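Local coordinates for protein alkaline serine protease (Pseudoalteromonas sp., PDB 1Y9Z) that probably hydrolyses peptide bonds as a cold-adapted serine protease of the subtilisin-like family, at residues N274-V279 against Q350-S355; N293-C298 against K304-Y309. One frame throughout, in Å; residues are numbered along the deposited sequence.

Interaction 1. Residues N274-V279 against Q350-S355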
loop_
_atom_site.group_PDB
_atom_site.type_symbol
_atom_site.label_atom_id
_atom_site.label_comp_id
_atom_site.label_asym_id
_atom_site.label_seq_id
_atom_site.Cartn_x
_atom_site.Cartn_y
_atom_site.Cartn_z
ATOM N N ASN A 274 -4.930 -29.360 -18.082
ATOM C CA ASN A 274 -6.187 -28.702 -18.431
ATOM C C ASN A 274 -6.996 -28.258 -17.215
ATOM O O ASN A 274 -8.214 -28.099 -17.297
ATOM C CB ASN A 274 -7.043 -29.630 -19.298
ATOM C CG ASN A 274 -6.423 -29.893 -20.656
ATOM O OD1 ASN A 274 -6.231 -28.972 -21.452
ATOM N ND2 ASN A 274 -6.106 -31.153 -20.928
ATOM N N LYS A 275 -6.316 -28.044 -16.094
ATOM C CA LYS A 275 -6.994 -27.630 -14.871
ATOM C C LYS A 275 -6.407 -26.353 -14.277
ATOM O O LYS A 275 -5.267 -25.987 -14.563
ATOM C CB LYS A 275 -6.887 -28.737 -13.817
ATOM C CG LYS A 275 -7.509 -30.071 -14.199
ATOM C CD LYS A 275 -9.014 -30.070 -13.996
ATOM C CE LYS A 275 -9.585 -31.473 -14.161
ATOM N NZ LYS A 275 -11.042 -31.534 -13.859
ATOM N N ILE A 276 -7.210 -25.672 -13.465
ATOM C CA ILE A 276 -6.757 -24.478 -12.761
ATOM C C ILE A 276 -6.391 -25.073 -11.411
ATOM O O ILE A 276 -7.234 -25.656 -10.727
ATOM C CB ILE A 276 -7.879 -23.432 -12.591
ATOM C CG1 ILE A 276 -8.271 -22.861 -13.957
ATOM C CG2 ILE A 276 -7.414 -22.317 -11.661
ATOM C CD1 ILE A 276 -7.120 -22.222 -14.717
ATOM N N CYS A 277 -5.127 -24.933 -11.040
ATOM C CA CYS A 277 -4.611 -25.513 -9.812
ATOM C C CYS A 277 -4.618 -24.601 -8.594
ATOM O O CYS A 277 -3.924 -23.584 -8.556
ATOM C CB CYS A 277 -3.199 -26.008 -10.095
ATOM S SG CYS A 277 -2.344 -27.003 -8.838
ATOM N N LEU A 278 -5.416 -24.985 -7.604
ATOM C CA LEU A 278 -5.523 -24.252 -6.347
ATOM C C LEU A 278 -4.547 -24.915 -5.384
ATOM O O LEU A 278 -4.515 -26.141 -5.272
ATOM C CB LEU A 278 -6.946 -24.357 -5.792
ATOM C CG LEU A 278 -7.249 -23.656 -4.464
ATOM C CD1 LEU A 278 -7.169 -22.145 -4.646
ATOM C CD2 LEU A 278 -8.635 -24.056 -3.986
ATOM N N VAL A 279 -3.743 -24.116 -4.692
ATOM C CA VAL A 279 -2.777 -24.676 -3.757
ATOM C C VAL A 279 -2.481 -23.746 -2.588
ATOM O O VAL A 279 -2.351 -22.531 -2.755
ATOM C CB VAL A 279 -1.448 -25.020 -4.472
ATOM C CG1 VAL A 279 -0.829 -23.764 -5.068
ATOM C CG2 VAL A 279 -0.488 -25.685 -3.495
ATOM N N GLN A 350 -15.432 -26.817 -10.931
ATOM C CA GLN A 350 -16.094 -25.857 -11.802
ATOM C C GLN A 350 -15.115 -25.122 -12.712
ATOM O O GLN A 350 -13.956 -24.904 -12.352
ATOM C CB GLN A 350 -16.885 -24.849 -10.963
ATOM C CG GLN A 350 -18.058 -25.468 -10.214
ATOM C CD GLN A 350 -18.825 -24.462 -9.377
ATOM O OE1 GLN A 350 -19.242 -23.414 -9.871
ATOM N NE2 GLN A 350 -19.027 -24.783 -8.105
ATOM N N SER A 351 -15.589 -24.750 -13.896
ATOM C CA SER A 351 -14.767 -24.038 -14.867
ATOM C C SER A 351 -14.312 -22.714 -14.267
ATOM O O SER A 351 -15.132 -21.900 -13.841
ATOM C CB SER A 351 -15.562 -23.782 -16.148
ATOM O OG SER A 351 -14.759 -23.146 -17.128
ATOM N N THR A 352 -13.001 -22.504 -14.242
ATOM C CA THR A 352 -12.434 -21.287 -13.676
ATOM C C THR A 352 -11.457 -20.619 -14.632
ATOM O O THR A 352 -10.693 -21.288 -15.328
ATOM C CB THR A 352 -11.688 -21.596 -12.362
ATOM O OG1 THR A 352 -12.570 -22.275 -11.462
ATOM C CG2 THR A 352 -11.200 -20.310 -11.707
ATOM N N THR A 353 -11.487 -19.292 -14.661
ATOM C CA THR A 353 -10.587 -18.532 -15.512
ATOM C C THR A 353 -9.708 -17.652 -14.637
ATOM O O THR A 353 -10.208 -16.818 -13.882
ATOM C CB THR A 353 -11.355 -17.634 -16.497
ATOM O OG1 THR A 353 -12.193 -18.447 -17.328
ATOM C CG2 THR A 353 -10.385 -16.855 -17.379
ATOM N N VAL A 354 -8.402 -17.863 -14.731
ATOM C CA VAL A 354 -7.438 -17.077 -13.974
ATOM C C VAL A 354 -6.727 -16.204 -14.988
ATOM O O VAL A 354 -6.333 -16.677 -16.054
ATOM C CB VAL A 354 -6.400 -17.972 -13.272
ATOM C CG1 VAL A 354 -5.378 -17.109 -12.540
ATOM C CG2 VAL A 354 -7.097 -18.904 -12.302
ATOM N N SER A 355 -6.557 -14.929 -14.666
ATOM C CA SER A 355 -5.901 -14.040 -15.603
ATOM C C SER A 355 -5.055 -12.951 -14.971
ATOM O O SER A 355 -5.402 -12.400 -13.926
ATOM C CB SER A 355 -6.948 -13.386 -16.503
ATOM O OG SER A 355 -7.864 -12.625 -15.736
#
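In the curled sheet of the inserted beta-barrel domain, Ile276 of strand 275-280 meets Thr352 and Val354 of strand 351-360. The two strands are not hydrogen-bonded partners: strand 252-263 pairs with both, parallel to the first and antiparallel to the second, and Ile276 bonds through its backbone to Ala256 and Ala258. Contact between 274-279 and 350-355 is therefore made by side chains and by one carbonyl, where the CA atoms of Ile276 and Thr352 come within 6.6 Å. Both branches of Ile276 are used. Its CG1, set beside the backbone N (chi1 -67°), presses on the backbone of Thr352, with CG1 to Thr352 O at 3.2 Å. The same methylene also meets the root of the threonine side chain, CG1 to Thr352 CB being 4.0 Å. CD1 continues past the carbonyl, 3.7 Å from Thr352 O, and reaches the CG2 methyl of Val354. The other branch, Ile276 CG2, meets Val354 CG2 at 3.5 Å, tighter than usual for two methyls, as the two side chains cross at a slant. Val354 offers this methyl because CG2 sits beside its backbone N while CG1 turns to the other side (chi1 178°). The hydroxyl of Thr352 is used within its own strand: OG1 donates to Gln350 O at 3.1 Å, from well above the carbonyl plane. This keeps the polar end occupied although the residue is buried. Ile307 of strand 305-309 touches both Ile276 and Val354, while Leu257, Ile219 and Ile221 pack on Thr352. Apolar side chains from strands that are not neighbours, meeting across a curled sheet, are what a beta-barrel interior is built from, consistent with the inserted barrel domain of this protease.

Interaction 2. Residues N293-C298 against K304-Y309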
loop_
_atom_site.group_PDB
_atom_site.type_symbol
_atom_site.label_atom_id
_atom_site.label_comp_id
_atom_site.label_asym_id
_atom_site.label_seq_id
_atom_site.Cartn_x
_atom_site.Cartn_y
_atom_site.Cartn_z
ATOM N N ASN A 293 7.715 -22.730 -4.440
ATOM C CA ASN A 293 7.457 -24.119 -4.071
ATOM C C ASN A 293 6.039 -24.599 -4.370
ATOM O O ASN A 293 5.857 -25.559 -5.120
ATOM C CB ASN A 293 7.800 -24.337 -2.598
ATOM C CG ASN A 293 9.273 -24.123 -2.318
ATOM O OD1 ASN A 293 10.129 -24.684 -3.002
ATOM N ND2 ASN A 293 9.577 -23.311 -1.315
ATOM N N SER A 294 5.037 -23.942 -3.792
ATOM C CA SER A 294 3.651 -24.331 -4.039
ATOM C C SER A 294 3.288 -24.072 -5.497
ATOM O O SER A 294 2.578 -24.860 -6.123
ATOM C CB SER A 294 2.695 -23.547 -3.133
ATOM O OG SER A 294 2.793 -23.968 -1.783
ATOM N N THR A 295 3.785 -22.964 -6.033
ATOM C CA THR A 295 3.509 -22.588 -7.413
ATOM C C THR A 295 4.023 -23.633 -8.400
ATOM O O THR A 295 3.294 -24.058 -9.296
ATOM C CB THR A 295 4.148 -21.227 -7.751
ATOM O OG1 THR A 295 3.704 -20.246 -6.805
ATOM C CG2 THR A 295 3.750 -20.779 -9.154
ATOM N N LYS A 296 5.276 -24.049 -8.232
ATOM C CA LYS A 296 5.873 -25.036 -9.126
ATOM C C LYS A 296 5.229 -26.412 -8.994
ATOM O O LYS A 296 5.144 -27.154 -9.972
ATOM C CB LYS A 296 7.380 -25.141 -8.874
ATOM C CG LYS A 296 8.104 -26.052 -9.853
ATOM C CD LYS A 296 9.607 -26.017 -9.632
ATOM C CE LYS A 296 10.331 -26.905 -10.628
ATOM N NZ LYS A 296 11.808 -26.837 -10.446
ATOM N N ALA A 297 4.781 -26.756 -7.790
ATOM C CA ALA A 297 4.136 -28.048 -7.575
ATOM C C ALA A 297 2.967 -28.153 -8.548
ATOM O O ALA A 297 2.752 -29.188 -9.181
ATOM C CB ALA A 297 3.637 -28.152 -6.141
ATOM N N CYS A 298 2.221 -27.061 -8.664
ATOM C CA CYS A 298 1.080 -26.997 -9.560
ATOM C C CYS A 298 1.525 -27.081 -11.018
ATOM O O CYS A 298 0.979 -27.860 -11.799
ATOM C CB CYS A 298 0.323 -25.688 -9.340
ATOM S SG CYS A 298 -0.994 -25.693 -8.080
ATOM N N LYS A 304 -2.752 -25.311 -15.967
ATOM C CA LYS A 304 -2.866 -24.269 -16.987
ATOM C C LYS A 304 -2.845 -22.899 -16.320
ATOM O O LYS A 304 -2.367 -21.920 -16.894
ATOM C CB LYS A 304 -4.171 -24.421 -17.773
ATOM C CG LYS A 304 -4.223 -25.632 -18.687
ATOM C CD LYS A 304 -5.559 -25.713 -19.414
ATOM C CE LYS A 304 -5.803 -24.503 -20.299
ATOM N NZ LYS A 304 -7.113 -24.606 -21.003
ATOM N N GLY A 305 -3.386 -22.849 -15.106
ATOM C CA GLY A 305 -3.435 -21.619 -14.334
ATOM C C GLY A 305 -3.194 -21.992 -12.886
ATOM O O GLY A 305 -3.475 -23.123 -12.492
ATOM N N ILE A 306 -2.689 -21.058 -12.087
ATOM C CA ILE A 306 -2.400 -21.359 -10.689
ATOM C C ILE A 306 -2.916 -20.312 -9.710
ATOM O O ILE A 306 -2.785 -19.110 -9.941
ATOM C CB ILE A 306 -0.878 -21.522 -10.478
ATOM C CG1 ILE A 306 -0.327 -22.560 -11.459
ATOM C CG2 ILE A 306 -0.592 -21.954 -9.045
ATOM C CD1 ILE A 306 1.185 -22.624 -11.506
ATOM N N ILE A 307 -3.500 -20.787 -8.614
ATOM C CA ILE A 307 -4.026 -19.917 -7.569
ATOM C C ILE A 307 -3.457 -20.353 -6.226
ATOM O O ILE A 307 -3.797 -21.421 -5.719
ATOM C CB ILE A 307 -5.558 -19.993 -7.473
ATOM C CG1 ILE A 307 -6.192 -19.591 -8.806
ATOM C CG2 ILE A 307 -6.047 -19.077 -6.359
ATOM C CD1 ILE A 307 -7.692 -19.807 -8.852
ATOM N N VAL A 308 -2.588 -19.525 -5.657
ATOM C CA VAL A 308 -1.977 -19.819 -4.368
ATOM C C VAL A 308 -2.712 -19.047 -3.281
ATOM O O VAL A 308 -2.894 -17.834 -3.399
ATOM C CB VAL A 308 -0.494 -19.393 -4.346
ATOM C CG1 VAL A 308 0.103 -19.647 -2.968
ATOM C CG2 VAL A 308 0.282 -20.147 -5.412
ATOM N N TYR A 309 -3.149 -19.738 -2.232
ATOM C CA TYR A 309 -3.832 -19.053 -1.144
ATOM C C TYR A 309 -3.023 -19.118 0.144
ATOM O O TYR A 309 -2.271 -20.064 0.380
ATOM C CB TYR A 309 -5.255 -19.597 -0.928
ATOM C CG TYR A 309 -5.382 -21.036 -0.471
ATOM C CD1 TYR A 309 -5.291 -22.092 -1.378
ATOM C CD2 TYR A 309 -5.660 -21.337 0.863
ATOM C CE1 TYR A 309 -5.483 -23.415 -0.968
ATOM C CE2 TYR A 309 -5.852 -22.653 1.283
ATOM C CZ TYR A 309 -5.765 -23.685 0.363
ATOM O OH TYR A 309 -5.974 -24.986 0.769
#
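Ile306 and Val308 of strand 305-309 face Thr295 and Cys298 of helix 291-300, the packing of helix on strand inside the beta-alpha-beta unit formed by strand 275-280, this helix and strand 305-309. The segment axes approach to 8.7 Å and run roughly antiparallel, at 148° between their N-to-C directions. From CB, which points toward the helix, Ile306 divides into two branches, both turned to Cys298. CG2 lies against Cys298 SG at 3.9 Å and equally near its CB. CG1 meets Cys298 CB at 3.8 Å. The chain then continues extended (chi2 170°), which carries CD1 along the helix to the preceding turn while it still touches Cys298 CB. There the methyl abuts the backbone, CD1 to Thr295 O being 3.4 Å, and touches the threonine methyl CG2 as the two side chains cross at about a right angle. Both branches would go with an alanine here, which would probably leave Cys298 CB and the Thr295 methyl without their apolar cover and a gap between helix and strand. Val331 and Ser333 also touch Ile306, and the sulfur of Cys298 is bonded to Cys277, linking the helix covalently to the unit's first strand. Farther along the strand Val308 takes over the contact: its CG2 is the methyl turned to Thr295. That threonine's hydroxyl already hydrogen-bonds Glu291 O one turn earlier in the helix, and its OG1 rests against Val308 CG2 at 3.7 Å.

How the interactions relate
Followed from the N terminus, the chain has already built much of the subtilisin-like part and strand 252-263 when it enters strand 275-280, then helix 291-300 and strand 305-309. Interaction 2 closes the short turn between the last two. After further strands and helix 338-345, the chain returns as strand 351-360, where interaction 1 closes a loop of 70 residues around interaction 2, which is thus nested inside it. Their centres lie about 10 Å apart. Strand 275-280 joins them: Ile276 serves interaction 1, and neighbouring Cys277 points away from it. Cys277 O also probably accepts a hydrogen bond from Ile307 N. The helix is thereby fixed to the curled sheet, whose strand 351-360 meets strand 275-280 across it.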